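Local coordinates for alkylhydroperoxidase AhpD core: uncharacterized peroxidase-related protein (Ralstonia eutropha, PDB 2PRR), which is an uncharacterized, AhpD-like member of the carboxymuconolactone decarboxylase family that probably acts as a peroxidase reducing hydroperoxides, at residues 169-172 with 173-177; 38-41 with 42-45. All blocks are in the same frame, centred on the assembly; numbering follows the deposited sequence.

Interaction 1 of 2, residues 169-172 with 173-177; sequences FGLS and NRMAN
Arg-174 bends back along helix 156-179 and puts NH1 2.8 Å from Gly-170 O, a hydrogen bond in which the carbonyl oxygen lies near the guanidinium plane. The same oxygen also takes a longer bond, 3.3 Å, from the backbone N of Arg-174. The two donors come from opposite faces of the Gly-170 carbonyl plane, each well out of it, so one oxygen is gripped twice by one residue. The first torsion (chi1 -75°) sets CG beside the backbone N, the chain runs extended from CG to NE, and the turn at chi4 (74°) brings NH1 back to Gly-170. Arg-174 NE meanwhile binds Cys-135 O of the second subunit.

Ordinary helical bonds continue the turn, among them Met-175 N to Leu-171 O at 3.0 Å and Ala-176 N to Ser-172 O at 2.9 Å. Asn-173 turns its amide to Asn-85, and its side chain touches Cys-87 and Cys-90, the pair of a CXXC sequence that in AhpD relatives is the redox centre.

Among apolar groups, Leu-171 and the selenomethionine Met-175 run side by side, with CD2 of Leu-171 4.1 Å from CG of Met-175, on a flank packed by Tyr-58 and Trp-160 of the second subunit.

Carbonyl acceptors at NH1 and NE probably offset part of the cost of burying the charge, with Arg-174 NH2 of the second subunit close to NH2.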
ATOM      1  N   PHE D 169      -8.171 -20.791  -6.424  1.00 24.21           N
ATOM      2  CA  PHE D 169      -8.713 -19.716  -7.208  1.00 23.21           C
ATOM      3  C   PHE D 169      -7.774 -18.465  -7.316  1.00 23.95           C
ATOM      4  O   PHE D 169      -7.954 -17.655  -8.119  1.00 24.31           O
ATOM      5  CB  PHE D 169     -10.129 -19.384  -6.777  1.00 19.37           C
ATOM      6  CG  PHE D 169     -11.158 -20.474  -7.147  1.00 25.15           C
ATOM      7  CD1 PHE D 169     -11.793 -20.467  -8.352  1.00 22.37           C
ATOM      8  CD2 PHE D 169     -11.443 -21.487  -6.288  1.00 21.05           C
ATOM      9  CE1 PHE D 169     -12.718 -21.482  -8.690  1.00 25.82           C
ATOM     10  CE2 PHE D 169     -12.421 -22.510  -6.665  1.00 28.01           C
ATOM     11  CZ  PHE D 169     -12.998 -22.455  -7.843  1.00 13.52           C
ATOM     12  N   GLY D 170      -6.767 -18.407  -6.513  1.00 24.13           N
ATOM     13  CA  GLY D 170      -5.701 -17.386  -6.678  1.00 27.38           C
ATOM     14  C   GLY D 170      -4.905 -17.816  -7.912  1.00 29.01           C
ATOM     15  O   GLY D 170      -4.417 -16.975  -8.667  1.00 29.82           O
ATOM     16  N   LEU D 171      -4.783 -19.136  -8.131  1.00 28.50           N
ATOM     17  CA  LEU D 171      -4.127 -19.674  -9.332  1.00 28.47           C
ATOM     18  C   LEU D 171      -5.015 -19.358 -10.545  1.00 28.55           C
ATOM     19  O   LEU D 171      -4.584 -18.738 -11.528  1.00 27.65           O
ATOM     20  CB  LEU D 171      -3.917 -21.204  -9.192  1.00 29.95           C
ATOM     21  CG  LEU D 171      -3.358 -22.065 -10.342  1.00 25.68           C
ATOM     22  CD1 LEU D 171      -3.085 -23.463  -9.835  1.00 29.20           C
ATOM     23  CD2 LEU D 171      -4.294 -22.137 -11.538  1.00 28.72           C
ATOM     24  N   SER D 172      -6.262 -19.805 -10.448  1.00 27.47           N
ATOM     25  CA  SER D 172      -7.263 -19.571 -11.471  1.00 27.51           C
ATOM     26  C   SER D 172      -7.365 -18.083 -11.871  1.00 28.18           C
ATOM     27  O   SER D 172      -7.385 -17.743 -13.049  1.00 28.30           O
ATOM     28  CB  SER D 172      -8.588 -20.055 -10.933  1.00 27.11           C
ATOM     29  OG  SER D 172      -9.593 -19.941 -11.899  1.00 27.58           O
ATOM     30  N   ASN D 173      -7.449 -17.201 -10.881  1.00 29.64           N
ATOM     31  CA  ASN D 173      -7.503 -15.766 -11.131  1.00 27.67           C
ATOM     32  C   ASN D 173      -6.371 -15.298 -11.986  1.00 27.22           C
ATOM     33  O   ASN D 173      -6.595 -14.610 -12.985  1.00 27.19           O
ATOM     34  CB  ASN D 173      -7.400 -14.966  -9.845  1.00 25.86           C
ATOM     35  CG  ASN D 173      -8.628 -15.017  -8.998  1.00 30.10           C
ATOM     36  OD1 ASN D 173      -8.580 -14.448  -7.922  1.00 15.33           O
ATOM     37  ND2 ASN D 173      -9.724 -15.751  -9.425  1.00 14.06           N
ATOM     38  N   ARG D 174      -5.159 -15.656 -11.558  1.00 27.80           N
ATOM     39  CA  ARG D 174      -3.927 -15.285 -12.240  1.00 27.54           C
ATOM     40  C   ARG D 174      -3.815 -15.769 -13.683  1.00 28.51           C
ATOM     41  O   ARG D 174      -3.299 -15.066 -14.524  1.00 29.96           O
ATOM     42  CB  ARG D 174      -2.728 -15.708 -11.395  1.00 28.88           C
ATOM     43  CG  ARG D 174      -2.548 -14.760 -10.206  1.00 22.03           C
ATOM     44  CD  ARG D 174      -1.415 -15.145  -9.271  1.00 25.81           C
ATOM     45  NE  ARG D 174      -1.350 -14.216  -8.136  1.00 18.81           N
ATOM     46  CZ  ARG D 174      -2.210 -14.202  -7.123  1.00 27.76           C
ATOM     47  NH1 ARG D 174      -3.218 -15.076  -7.040  1.00 32.09           N
ATOM     48  NH2 ARG D 174      -2.086 -13.307  -6.173  1.00 23.01           N
HETATM   49  N   MSE D 175      -4.311 -16.960 -13.965  1.00 27.70           N
HETATM   50  CA  MSE D 175      -4.348 -17.461 -15.314  1.00 29.03           C
HETATM   51  C   MSE D 175      -5.377 -16.685 -16.138  1.00 28.15           C
HETATM   52  O   MSE D 175      -5.098 -16.265 -17.268  1.00 28.04           O
HETATM   53  CB  MSE D 175      -4.717 -18.958 -15.321  1.00 30.87           C
HETATM   54  CG  MSE D 175      -3.620 -19.862 -14.822  1.00 28.74           C
HETATM   55 SE   MSE D 175      -2.022 -19.768 -15.866  0.75 21.39          SE
HETATM   56  CE  MSE D 175      -2.652 -20.037 -17.570  1.00 31.54           C
ATOM     57  N   ALA D 176      -6.555 -16.513 -15.533  1.00 27.28           N
ATOM     58  CA  ALA D 176      -7.683 -15.805 -16.102  1.00 25.13           C
ATOM     59  C   ALA D 176      -7.329 -14.436 -16.560  1.00 26.59           C
ATOM     60  O   ALA D 176      -7.702 -14.030 -17.678  1.00 25.32           O
ATOM     61  CB  ALA D 176      -8.802 -15.706 -15.074  1.00 25.31           C
ATOM     62  N   ASN D 177      -6.638 -13.724 -15.669  1.00 26.58           N
ATOM     63  CA  ASN D 177      -6.233 -12.370 -15.923  1.00 26.23           C
ATOM     64  C   ASN D 177      -5.122 -12.321 -16.917  1.00 27.79           C
ATOM     65  O   ASN D 177      -5.090 -11.427 -17.717  1.00 32.40           O
ATOM     66  CB  ASN D 177      -5.787 -11.683 -14.628  1.00 24.73           C
ATOM     67  CG  ASN D 177      -6.940 -11.233 -13.762  1.00 15.91           C
ATOM     68  OD1 ASN D 177      -7.990 -10.900 -14.258  1.00 26.26           O
ATOM     69  ND2 ASN D 177      -6.712 -11.132 -12.476  1.00 20.79           N
TER

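Interaction 2 of 2, residues 38-41 with 42-45; sequences VPNV and FLTL
Val-38 lays CG1 against the Leu-43 side chain, 3.7 Å from its CG, the two crossing at about a right angle; the same methyl lies 3.9 Å from Phe-42 CB. With CG1 anti to the backbone N (chi1 178°), that methyl reaches both Phe-42 and Leu-43. Pro-39 runs alongside Phe-42, its CB 3.9 Å from ring atom CD2, while Pro-39 O sits at the ring edge, in plane. Phe-42 also stacks on Phe-56 of helix 49-63. One turn apart, Val-41 CG2 meets Leu-45 CD1 at 3.8 Å.

The polar contacts follow the opening of helix 40-45. Phe-42 N bonds Pro-39 O at 3.3 Å, a bent approach from above the carbonyl plane. Asn-40 O takes two hydrogen bonds from Thr-44, one from N and one from OG1, each 2.9 Å long. Thr-44 can do this because chi1 of 56° tucks its hydroxyl between its own backbone N and carbonyl carbon, back toward the preceding turn.

The Thr-44 hydroxyl thus donates within its own helix, so that Asn-40 is tied at both ends: its carbonyl oxygen is held twice by Thr-44, while its ND2 bonds Arg-182 O.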
ATOM      1  N   VAL D  38     -20.640 -23.950 -22.910  1.00 40.73           N
ATOM      2  CA  VAL D  38     -19.383 -24.327 -22.320  1.00 40.29           C
ATOM      3  C   VAL D  38     -18.734 -23.098 -21.727  1.00 37.63           C
ATOM      4  O   VAL D  38     -18.349 -22.190 -22.470  1.00 36.86           O
ATOM      5  CB  VAL D  38     -18.413 -24.960 -23.340  1.00 40.47           C
ATOM      6  CG1 VAL D  38     -17.060 -25.292 -22.642  1.00 42.28           C
ATOM      7  CG2 VAL D  38     -19.035 -26.232 -23.961  1.00 39.45           C
ATOM      8  N   PRO D  39     -18.641 -23.049 -20.389  1.00 36.65           N
ATOM      9  CA  PRO D  39     -17.917 -21.961 -19.751  1.00 35.78           C
ATOM     10  C   PRO D  39     -16.564 -21.828 -20.409  1.00 34.88           C
ATOM     11  O   PRO D  39     -15.918 -22.819 -20.717  1.00 34.08           O
ATOM     12  CB  PRO D  39     -17.776 -22.434 -18.320  1.00 35.42           C
ATOM     13  CG  PRO D  39     -19.004 -23.254 -18.110  1.00 37.99           C
ATOM     14  CD  PRO D  39     -19.243 -23.950 -19.398  1.00 35.27           C
ATOM     15  N   ASN D  40     -16.125 -20.599 -20.616  1.00 35.89           N
ATOM     16  CA  ASN D  40     -14.894 -20.364 -21.361  1.00 34.28           C
ATOM     17  C   ASN D  40     -13.611 -20.852 -20.712  1.00 32.86           C
ATOM     18  O   ASN D  40     -12.618 -21.039 -21.401  1.00 33.89           O
ATOM     19  CB  ASN D  40     -14.820 -18.892 -21.801  1.00 33.43           C
ATOM     20  CG  ASN D  40     -15.908 -18.539 -22.821  1.00 34.67           C
ATOM     21  OD1 ASN D  40     -16.418 -19.419 -23.555  1.00 30.46           O
ATOM     22  ND2 ASN D  40     -16.290 -17.261 -22.859  1.00 23.05           N
ATOM     23  N   VAL D  41     -13.631 -21.117 -19.415  1.00 33.87           N
ATOM     24  CA  VAL D  41     -12.425 -21.595 -18.720  1.00 34.05           C
ATOM     25  C   VAL D  41     -11.994 -22.954 -19.325  1.00 34.35           C
ATOM     26  O   VAL D  41     -10.797 -23.217 -19.457  1.00 33.13           O
ATOM     27  CB  VAL D  41     -12.655 -21.716 -17.162  1.00 34.89           C
ATOM     28  CG1 VAL D  41     -13.728 -22.785 -16.830  1.00 31.84           C
ATOM     29  CG2 VAL D  41     -11.339 -22.004 -16.387  1.00 33.43           C
ATOM     30  N   PHE D  42     -12.962 -23.804 -19.696  1.00 34.26           N
ATOM     31  CA  PHE D  42     -12.636 -25.112 -20.273  1.00 34.13           C
ATOM     32  C   PHE D  42     -11.975 -24.993 -21.645  1.00 34.44           C
ATOM     33  O   PHE D  42     -11.003 -25.670 -21.934  1.00 35.34           O
ATOM     34  CB  PHE D  42     -13.893 -25.996 -20.438  1.00 35.08           C
ATOM     35  CG  PHE D  42     -14.549 -26.395 -19.143  1.00 35.78           C
ATOM     36  CD1 PHE D  42     -14.126 -27.513 -18.449  1.00 35.88           C
ATOM     37  CD2 PHE D  42     -15.617 -25.658 -18.628  1.00 41.39           C
ATOM     38  CE1 PHE D  42     -14.751 -27.881 -17.243  1.00 37.99           C
ATOM     39  CE2 PHE D  42     -16.231 -26.018 -17.422  1.00 38.45           C
ATOM     40  CZ  PHE D  42     -15.794 -27.128 -16.739  1.00 36.02           C
ATOM     41  N   LEU D  43     -12.521 -24.132 -22.489  1.00 34.23           N
ATOM     42  CA  LEU D  43     -12.032 -23.981 -23.836  1.00 34.11           C
ATOM     43  C   LEU D  43     -10.708 -23.256 -23.891  1.00 34.38           C
ATOM     44  O   LEU D  43      -9.863 -23.588 -24.715  1.00 35.27           O
ATOM     45  CB  LEU D  43     -13.068 -23.228 -24.659  1.00 36.20           C
ATOM     46  CG  LEU D  43     -14.407 -23.969 -24.789  1.00 38.69           C
ATOM     47  CD1 LEU D  43     -15.506 -22.988 -25.177  1.00 41.42           C
ATOM     48  CD2 LEU D  43     -14.287 -25.142 -25.775  1.00 37.54           C
ATOM     49  N   THR D  44     -10.522 -22.267 -23.025  1.00 33.62           N
ATOM     50  CA  THR D  44      -9.273 -21.494 -23.029  1.00 33.02           C
ATOM     51  C   THR D  44      -8.107 -22.287 -22.468  1.00 32.72           C
ATOM     52  O   THR D  44      -6.997 -22.242 -23.017  1.00 32.64           O
ATOM     53  CB  THR D  44      -9.425 -20.133 -22.277  1.00 32.06           C
ATOM     54  OG1 THR D  44      -9.887 -20.356 -20.936  1.00 31.79           O
ATOM     55  CG2 THR D  44     -10.411 -19.247 -23.003  1.00 32.49           C
ATOM     56  N   LEU D  45      -8.350 -23.015 -21.377  1.00 34.12           N
ATOM     57  CA  LEU D  45      -7.300 -23.858 -20.775  1.00 34.34           C
ATOM     58  C   LEU D  45      -7.003 -25.108 -21.609  1.00 33.84           C
ATOM     59  O   LEU D  45      -5.925 -25.677 -21.490  1.00 31.08           O
ATOM     60  CB  LEU D  45      -7.620 -24.235 -19.324  1.00 34.43           C
ATOM     61  CG  LEU D  45      -7.650 -23.087 -18.299  1.00 33.48           C
ATOM     62  CD1 LEU D  45      -7.989 -23.667 -16.957  1.00 31.98           C
ATOM     63  CD2 LEU D  45      -6.328 -22.229 -18.192  1.00 33.94           C
TER

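How the interactions relate
Following the chain from the N terminus, interaction 2 comes first, at the start of the short helix 40-45 just after helix 22-35, and interaction 1 follows near the end of the long helix 156-179. Each lies within one continuous stretch and closes no loop; the two are in series, neither nesting nor crossing. Their centres are 13 Å apart and their nearest atoms about 4 Å, without touching. Helix 49-63 bridges them: Phe-55 packs on Val-41 and Leu-45 of one and on Leu-171 and Ser-172 of the other. Interaction 2 also joins helix 22-35 to residues just beyond helix 156-179, while interaction 1 joins helices 49-63 and 88-102 to a second subunit.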